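Local coordinates for protein CbsA (Xanthomonas oryzae pv. oryzae, PDB 5XYH) that hydrolyses cellulose as a family 6 exoglucanase (1,4-beta-cellobiosidase), probably releasing cellobiose from chain ends during degradation of plant cell walls, at residues Y14-Y19 with A64-L69; S20-S25 with G407-A412. All coordinates share one frame; numbering follows the deposited sequence.

Interaction 1 (Y14-Y19 with A64-L69)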
ATOM      1  N   TYR A  14      -7.384   3.521  14.846  1.00 17.12           N
ATOM      2  CA  TYR A  14      -7.182   2.318  15.646  1.00 16.34           C
ATOM      3  C   TYR A  14      -5.706   1.930  15.660  1.00 16.49           C
ATOM      4  O   TYR A  14      -5.080   1.793  14.604  1.00 17.22           O
ATOM      5  CB  TYR A  14      -8.058   1.195  15.081  1.00 16.57           C
ATOM      6  CG  TYR A  14      -7.685  -0.204  15.525  1.00 16.91           C
ATOM      7  CD1 TYR A  14      -7.720  -0.554  16.872  1.00 16.19           C
ATOM      8  CD2 TYR A  14      -7.300  -1.173  14.600  1.00 15.46           C
ATOM      9  CE1 TYR A  14      -7.377  -1.833  17.287  1.00 16.54           C
ATOM     10  CE2 TYR A  14      -6.960  -2.455  15.010  1.00 15.78           C
ATOM     11  CZ  TYR A  14      -7.003  -2.777  16.357  1.00 15.80           C
ATOM     12  OH  TYR A  14      -6.667  -4.046  16.793  1.00 14.99           O
ATOM     13  N   VAL A  15      -5.143   1.779  16.855  1.00 16.12           N
ATOM     14  CA  VAL A  15      -3.741   1.402  17.045  1.00 16.55           C
ATOM     15  C   VAL A  15      -3.692  -0.104  17.319  1.00 15.55           C
ATOM     16  O   VAL A  15      -4.187  -0.579  18.346  1.00 16.42           O
ATOM     17  CB  VAL A  15      -3.086   2.203  18.180  1.00 16.71           C
ATOM     18  CG1 VAL A  15      -1.663   1.711  18.437  1.00 16.23           C
ATOM     19  CG2 VAL A  15      -3.094   3.732  17.879  1.00 16.08           C
ATOM     20  N   ASN A  16      -3.107  -0.852  16.394  1.00 15.38           N
ATOM     21  CA  ASN A  16      -3.149  -2.313  16.422  1.00 15.50           C
ATOM     22  C   ASN A  16      -2.199  -2.855  17.482  1.00 14.99           C
ATOM     23  O   ASN A  16      -0.984  -2.656  17.370  1.00 14.64           O
ATOM     24  CB  ASN A  16      -2.788  -2.866  15.042  1.00 14.33           C
ATOM     25  CG  ASN A  16      -2.781  -4.405  14.986  1.00 15.62           C
ATOM     26  OD1 ASN A  16      -3.150  -5.097  15.943  1.00 15.77           O
ATOM     27  ND2 ASN A  16      -2.359  -4.943  13.840  1.00 15.07           N
ATOM     28  N   PRO A  17      -2.697  -3.547  18.512  1.00 15.72           N
ATOM     29  CA  PRO A  17      -1.793  -4.061  19.555  1.00 16.06           C
ATOM     30  C   PRO A  17      -0.829  -5.112  19.047  1.00 15.86           C
ATOM     31  O   PRO A  17       0.204  -5.347  19.688  1.00 16.01           O
ATOM     32  CB  PRO A  17      -2.749  -4.636  20.612  1.00 17.43           C
ATOM     33  CG  PRO A  17      -4.044  -4.818  19.920  1.00 17.45           C
ATOM     34  CD  PRO A  17      -4.116  -3.783  18.836  1.00 16.22           C
ATOM     35  N   ASP A  18      -1.114  -5.744  17.907  1.00 15.22           N
ATOM     36  CA  ASP A  18      -0.138  -6.683  17.360  1.00 15.15           C
ATOM     37  C   ASP A  18       1.077  -5.948  16.808  1.00 14.95           C
ATOM     38  O   ASP A  18       2.209  -6.429  16.933  1.00 14.84           O
ATOM     39  CB  ASP A  18      -0.778  -7.544  16.284  1.00 15.49           C
ATOM     40  CG  ASP A  18      -1.857  -8.441  16.833  1.00 16.84           C
ATOM     41  OD1 ASP A  18      -1.731  -8.875  18.003  1.00 17.98           O
ATOM     42  OD2 ASP A  18      -2.826  -8.708  16.089  1.00 16.73           O
ATOM     43  N   TYR A  19       0.859  -4.798  16.163  1.00 14.46           N
ATOM     44  CA  TYR A  19       1.987  -3.977  15.736  1.00 14.01           C
ATOM     45  C   TYR A  19       2.750  -3.447  16.946  1.00 13.78           C
ATOM     46  O   TYR A  19       3.984  -3.467  16.965  1.00 13.48           O
ATOM     47  CB  TYR A  19       1.489  -2.835  14.841  1.00 13.62           C
ATOM     48  CG  TYR A  19       2.576  -1.988  14.226  1.00 13.12           C
ATOM     49  CD1 TYR A  19       3.355  -2.471  13.180  1.00 13.37           C
ATOM     50  CD2 TYR A  19       2.820  -0.698  14.682  1.00 13.87           C
ATOM     51  CE1 TYR A  19       4.362  -1.699  12.617  1.00 12.94           C
ATOM     52  CE2 TYR A  19       3.823   0.084  14.122  1.00 13.08           C
ATOM     53  CZ  TYR A  19       4.590  -0.427  13.090  1.00 13.22           C
ATOM     54  OH  TYR A  19       5.586   0.353  12.526  1.00 12.80           O
ATOM     55  N   ALA A  64      -0.667 -16.876  13.234  1.00 18.74           N
ATOM     56  CA  ALA A  64       0.565 -16.465  13.913  1.00 19.41           C
ATOM     57  C   ALA A  64       0.297 -15.735  15.229  1.00 18.35           C
ATOM     58  O   ALA A  64       1.077 -14.868  15.638  1.00 18.70           O
ATOM     59  CB  ALA A  64       1.441 -15.600  12.999  1.00 19.71           C
ATOM     60  N   GLY A  65      -0.799 -16.080  15.906  1.00 18.31           N
ATOM     61  CA  GLY A  65      -1.168 -15.457  17.161  1.00 18.24           C
ATOM     62  C   GLY A  65      -1.811 -14.092  17.053  1.00 19.19           C
ATOM     63  O   GLY A  65      -2.123 -13.492  18.087  1.00 17.69           O
ATOM     64  N   ARG A  66      -2.017 -13.571  15.844  1.00 17.88           N
ATOM     65  CA  ARG A  66      -2.593 -12.242  15.705  1.00 17.18           C
ATOM     66  C   ARG A  66      -4.063 -12.235  16.134  1.00 17.64           C
ATOM     67  O   ARG A  66      -4.722 -13.272  16.207  1.00 17.68           O
ATOM     68  CB  ARG A  66      -2.472 -11.760  14.257  1.00 17.03           C
ATOM     69  CG  ARG A  66      -1.056 -11.494  13.802  1.00 15.97           C
ATOM     70  CD  ARG A  66      -1.033 -11.031  12.348  1.00 16.62           C
ATOM     71  NE  ARG A  66       0.304 -10.636  11.898  1.00 16.08           N
ATOM     72  CZ  ARG A  66       0.750  -9.386  11.882  1.00 15.63           C
ATOM     73  NH1 ARG A  66      -0.031  -8.401  12.299  1.00 16.30           N
ATOM     74  NH2 ARG A  66       1.978  -9.122  11.450  1.00 14.93           N
ATOM     75  N   LEU A  67      -4.575 -11.036  16.409  1.00 16.97           N
ATOM     76  CA  LEU A  67      -5.985 -10.882  16.737  1.00 17.33           C
ATOM     77  C   LEU A  67      -6.865 -11.323  15.571  1.00 16.93           C
ATOM     78  O   LEU A  67      -6.495 -11.193  14.403  1.00 16.90           O
ATOM     79  CB  LEU A  67      -6.304  -9.423  17.072  1.00 16.03           C
ATOM     80  CG  LEU A  67      -5.824  -8.881  18.416  1.00 17.97           C
ATOM     81  CD1 LEU A  67      -6.181  -7.424  18.526  1.00 16.99           C
ATOM     82  CD2 LEU A  67      -6.432  -9.678  19.566  1.00 19.38           C
ATOM     83  N   SER A  68      -8.050 -11.838  15.903  1.00 15.78           N
ATOM     84  CA  SER A  68      -9.093 -12.031  14.904  1.00 16.67           C
ATOM     85  C   SER A  68      -9.646 -10.683  14.449  1.00 15.72           C
ATOM     86  O   SER A  68      -9.458  -9.654  15.103  1.00 15.93           O
ATOM     87  CB  SER A  68     -10.239 -12.863  15.472  1.00 16.97           C
ATOM     88  OG  SER A  68     -10.995 -12.072  16.374  1.00 16.28           O
ATOM     89  N   LEU A  69     -10.368 -10.703  13.325  1.00 16.48           N
ATOM     90  CA  LEU A  69     -11.057  -9.499  12.873  1.00 15.93           C
ATOM     91  C   LEU A  69     -11.957  -8.950  13.970  1.00 16.49           C
ATOM     92  O   LEU A  69     -11.960  -7.745  14.232  1.00 16.86           O
ATOM     93  CB  LEU A  69     -11.865  -9.778  11.600  1.00 15.86           C
ATOM     94  CG  LEU A  69     -12.727  -8.613  11.077  1.00 17.05           C
ATOM     95  CD1 LEU A  69     -11.918  -7.311  10.850  1.00 16.06           C
ATOM     96  CD2 LEU A  69     -13.505  -8.988   9.827  1.00 16.29           C
TER
HETATM   97  O   HOH W   1      -2.583  -8.134  13.565  1.00 15.63           O
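Asp18 reaches across to the loop of Arg66 and Leu67 with one carboxylate oxygen. Leu67 N gives its hydrogen to Asp18 OD2 at 2.9 Å in a nearly straight bond (172°), arriving on the syn side, 18° out of the carboxylate plane. The same oxygen accepts from a water, whose O lies 2.6 Å from Asp18 OD2. That water in turn takes hydrogens from Arg66 NH1, at 2.9 Å and in the guanidinium plane, and from Asn16 ND2. Asp18 OD2 and Arg66 NH1, 4.7 Å apart, thus meet through the water. Beside these polar groups, Leu67 lays CD1 against Pro17 CG at 3.6 Å, the two side chains crossing at about a right angle, and the same methyl touches Tyr14 OH.

Further out, Asn16 is the N-cap of helix 17-27: its OD1 accepts from Asp18 N at 2.9 Å, the donor standing above the amide plane, while ND2 serves the water. Arg66 runs extended from CG to NE, which carries the guanidinium past Asp18 CB, so that NH2 reaches Gly407 O in a hydrogen bond and Glu365 in a salt bridge. Tyr14 OH is held by His72, on helix 69-79, and the Tyr14 backbone bonds to Thr87 in the mainly parallel sheet at the core of this family 6 fold.

The contact ties the first turn of helix 17-27 to the loop leading into helix 69-79. Two donors converge on OD2 and a positive group sits one water away, so Asp18 is probably held as the anion, and both oxygen and nitrogen of the capping amide are engaged, which should fix its flip.

Interaction 2 (S20-S25 with G407-A412)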
ATOM      1  N   SER A  20       2.026  -2.986  17.976  1.00 14.42           N
ATOM      2  CA  SER A  20       2.686  -2.599  19.226  1.00 15.23           C
ATOM      3  C   SER A  20       3.559  -3.729  19.766  1.00 15.55           C
ATOM      4  O   SER A  20       4.704  -3.497  20.173  1.00 15.96           O
ATOM      5  CB  SER A  20       1.645  -2.171  20.266  1.00 15.04           C
ATOM      6  OG  SER A  20       0.904  -1.055  19.788  1.00 17.15           O
ATOM      7  N   LYS A  21       3.045  -4.963  19.760  1.00 15.50           N
ATOM      8  CA  LYS A  21       3.828  -6.067  20.312  1.00 16.83           C
ATOM      9  C   LYS A  21       5.067  -6.339  19.467  1.00 15.28           C
ATOM     10  O   LYS A  21       6.142  -6.624  20.008  1.00 14.38           O
ATOM     11  CB  LYS A  21       2.956  -7.314  20.433  1.00 17.92           C
ATOM     12  CG  LYS A  21       3.744  -8.583  20.748  1.00 19.77           C
ATOM     13  CD  LYS A  21       2.858  -9.651  21.348  1.00 21.04           C
ATOM     14  CE  LYS A  21       1.583  -9.836  20.540  1.00 23.32           C
ATOM     15  NZ  LYS A  21       0.731 -10.909  21.130  1.00 28.65           N
ATOM     16  N   GLU A  22       4.939  -6.231  18.138  1.00 14.59           N
ATOM     17  CA  GLU A  22       6.105  -6.317  17.260  1.00 14.71           C
ATOM     18  C   GLU A  22       7.133  -5.248  17.612  1.00 14.02           C
ATOM     19  O   GLU A  22       8.323  -5.540  17.772  1.00 14.21           O
ATOM     20  CB  GLU A  22       5.673  -6.182  15.793  1.00 14.33           C
ATOM     21  CG  GLU A  22       4.928  -7.398  15.228  1.00 14.22           C
ATOM     22  CD  GLU A  22       4.469  -7.218  13.787  1.00 14.78           C
ATOM     23  OE1 GLU A  22       3.854  -6.180  13.495  1.00 13.93           O
ATOM     24  OE2 GLU A  22       4.711  -8.119  12.951  1.00 14.23           O
ATOM     25  N   VAL A  23       6.691  -3.991  17.714  1.00 13.48           N
ATOM     26  CA  VAL A  23       7.606  -2.900  18.030  1.00 13.72           C
ATOM     27  C   VAL A  23       8.257  -3.125  19.387  1.00 14.67           C
ATOM     28  O   VAL A  23       9.463  -2.915  19.551  1.00 15.65           O
ATOM     29  CB  VAL A  23       6.864  -1.550  17.962  1.00 14.02           C
ATOM     30  CG1 VAL A  23       7.699  -0.430  18.554  1.00 14.60           C
ATOM     31  CG2 VAL A  23       6.523  -1.227  16.527  1.00 13.28           C
ATOM     32  N   ASP A  24       7.477  -3.576  20.376  1.00 14.79           N
ATOM     33  CA  ASP A  24       8.043  -3.845  21.697  1.00 15.43           C
ATOM     34  C   ASP A  24       9.178  -4.861  21.616  1.00 16.82           C
ATOM     35  O   ASP A  24      10.170  -4.753  22.354  1.00 16.80           O
ATOM     36  CB  ASP A  24       6.957  -4.341  22.651  1.00 16.06           C
ATOM     37  CG  ASP A  24       6.011  -3.236  23.097  1.00 16.67           C
ATOM     38  OD1 ASP A  24       6.399  -2.050  23.066  1.00 16.49           O
ATOM     39  OD2 ASP A  24       4.886  -3.560  23.513  1.00 18.80           O
ATOM     40  N   SER A  25       9.051  -5.851  20.722  1.00 14.95           N
ATOM     41  CA  SER A  25      10.100  -6.857  20.560  1.00 15.81           C
ATOM     42  C   SER A  25      11.413  -6.239  20.090  1.00 16.99           C
ATOM     43  O   SER A  25      12.488  -6.789  20.361  1.00 16.94           O
ATOM     44  CB  SER A  25       9.631  -7.949  19.581  1.00 15.64           C
ATOM     45  OG  SER A  25       9.847  -7.586  18.220  1.00 16.01           O
ATOM     46  N   GLY A 407       5.183 -10.600   6.023  1.00 14.01           N
ATOM     47  CA  GLY A 407       4.215 -10.255   7.048  1.00 14.97           C
ATOM     48  C   GLY A 407       4.633 -10.543   8.474  1.00 14.30           C
ATOM     49  O   GLY A 407       3.795 -10.443   9.378  1.00 15.17           O
ATOM     50  N   THR A 408       5.889 -10.911   8.711  1.00 13.73           N
ATOM     51  CA  THR A 408       6.428 -11.083  10.057  1.00 14.25           C
ATOM     52  C   THR A 408       7.565 -10.088  10.291  1.00 13.81           C
ATOM     53  O   THR A 408       8.108  -9.493   9.357  1.00 13.01           O
ATOM     54  CB  THR A 408       6.922 -12.520  10.288  1.00 13.88           C
ATOM     55  OG1 THR A 408       8.118 -12.746   9.537  1.00 13.32           O
ATOM     56  CG2 THR A 408       5.872 -13.502   9.833  1.00 14.51           C
ATOM     57  N   TRP A 409       7.936  -9.921  11.563  1.00 13.99           N
ATOM     58  CA  TRP A 409       8.756  -8.781  11.958  1.00 14.00           C
ATOM     59  C   TRP A 409      10.201  -8.895  11.481  1.00 13.76           C
ATOM     60  O   TRP A 409      10.836  -9.947  11.602  1.00 13.74           O
ATOM     61  CB  TRP A 409       8.734  -8.637  13.475  1.00 14.51           C
ATOM     62  CG  TRP A 409       9.099  -7.292  13.948  1.00 14.54           C
ATOM     63  CD1 TRP A 409      10.143  -6.970  14.761  1.00 14.49           C
ATOM     64  CD2 TRP A 409       8.421  -6.062  13.653  1.00 13.86           C
ATOM     65  NE1 TRP A 409      10.162  -5.614  14.990  1.00 14.43           N
ATOM     66  CE2 TRP A 409       9.107  -5.035  14.334  1.00 13.71           C
ATOM     67  CE3 TRP A 409       7.291  -5.731  12.891  1.00 13.68           C
ATOM     68  CZ2 TRP A 409       8.711  -3.697  14.269  1.00 13.15           C
ATOM     69  CZ3 TRP A 409       6.892  -4.393  12.837  1.00 13.11           C
ATOM     70  CH2 TRP A 409       7.608  -3.397  13.516  1.00 13.23           C
ATOM     71  N   PHE A 410      10.740  -7.781  10.996  1.00 13.00           N
ATOM     72  CA  PHE A 410      12.085  -7.707  10.429  1.00 13.44           C
ATOM     73  C   PHE A 410      12.835  -6.628  11.208  1.00 13.73           C
ATOM     74  O   PHE A 410      12.857  -5.462  10.810  1.00 12.29           O
ATOM     75  CB  PHE A 410      12.005  -7.416   8.918  1.00 12.46           C
ATOM     76  CG  PHE A 410      13.307  -7.581   8.169  1.00 12.56           C
ATOM     77  CD1 PHE A 410      14.497  -7.865   8.827  1.00 12.86           C
ATOM     78  CD2 PHE A 410      13.327  -7.452   6.784  1.00 11.87           C
ATOM     79  CE1 PHE A 410      15.680  -8.003   8.120  1.00 13.49           C
ATOM     80  CE2 PHE A 410      14.500  -7.586   6.074  1.00 12.69           C
ATOM     81  CZ  PHE A 410      15.680  -7.872   6.741  1.00 13.39           C
ATOM     82  N   HIS A 411      13.453  -7.041  12.324  1.00 14.17           N
ATOM     83  CA  HIS A 411      14.081  -6.092  13.243  1.00 14.38           C
ATOM     84  C   HIS A 411      15.078  -5.171  12.542  1.00 13.83           C
ATOM     85  O   HIS A 411      15.079  -3.955  12.780  1.00 12.92           O
ATOM     86  CB  HIS A 411      14.760  -6.855  14.385  1.00 15.58           C
ATOM     87  CG  HIS A 411      15.518  -5.978  15.330  1.00 16.14           C
ATOM     88  ND1 HIS A 411      14.896  -5.107  16.198  1.00 16.03           N
ATOM     89  CD2 HIS A 411      16.848  -5.841  15.547  1.00 16.50           C
ATOM     90  CE1 HIS A 411      15.807  -4.462  16.902  1.00 15.94           C
ATOM     91  NE2 HIS A 411      17.000  -4.894  16.533  1.00 16.76           N
ATOM     92  N   ALA A 412      15.925  -5.715  11.659  1.00 13.10           N
ATOM     93  CA  ALA A 412      16.936  -4.874  11.021  1.00 14.02           C
ATOM     94  C   ALA A 412      16.304  -3.812  10.122  1.00 13.05           C
ATOM     95  O   ALA A 412      16.738  -2.655  10.126  1.00 11.65           O
ATOM     96  CB  ALA A 412      17.925  -5.726  10.231  1.00 13.22           C
TER
HETATM   97  O   HOH W   2       5.648 -10.607  13.240  1.00 15.63           O
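Glu22 O, lying over one face of the Trp409 indole, accepts from Ser25 OG at 2.6 Å, in the carbonyl plane and on a lone pair, and weakly from Ser25 N. Although Trp409 NE1 is only 3.3 Å from Glu22 O, the angle is too poor for a hydrogen bond; the indole N-H goes instead to Ser26 OG.

The indole is the broad surface of the contact. Glu22 CB sits over its six-membered ring, 3.5 Å from the centroid and 19° off the ring normal, a CH-pi contact. With CG anti to its own carbonyl carbon (chi1 -72°) and the chain extended beyond it, Glu22 runs outward from over this ring, past its CE3 rim, so that Glu22 CD comes 3.3 Å from Trp409 CE3; the carboxylate is turned 42° from the ring plane. Val23 CG2 packs against CH2 and CZ2 of the indole, while Ser25 OG approaches CD1 obliquely. At the far end of Glu22, a water donates to OE2 and weakly accepts from Trp409 N, linking the carboxylate to the backbone that carries the ring.

Phe414, in helix 411-419, meets the indole at a slant. The lead-in to the chain's last helix is thereby packed onto helix 17-27, near the N-terminus, at the surface outside the central sheet. Glu22 supplies its CB for the ring face and a carboxylate that stands beside the CE3-CZ3 rim, still touching it: OE1 lies near Glu365, another acid, and OE2 has a long, weak ion pair with Arg66. Arg66, salt-bridged to Glu365, probably offsets the two acids' charges if both are ionised.

Overall arrangement
Both interactions are built on helix 17-27, interaction 1 on its capped first turn and interaction 2 on the turns that follow, and their centres lie 12 Å apart. Interaction 1 is partly buried and mainly polar, with a carboxylate, an amide and a guanidinium meeting at one water; interaction 2 is a surface contact dominated by an aromatic face, with its water at the margin. Arg66 bridges the two, through Glu22 as well as the backbone of 407-412, so the 64-69 loop also touches both partners of interaction 2. Tyr19 adds packing against Trp409. Together they fasten one early helix to loops far apart in sequence.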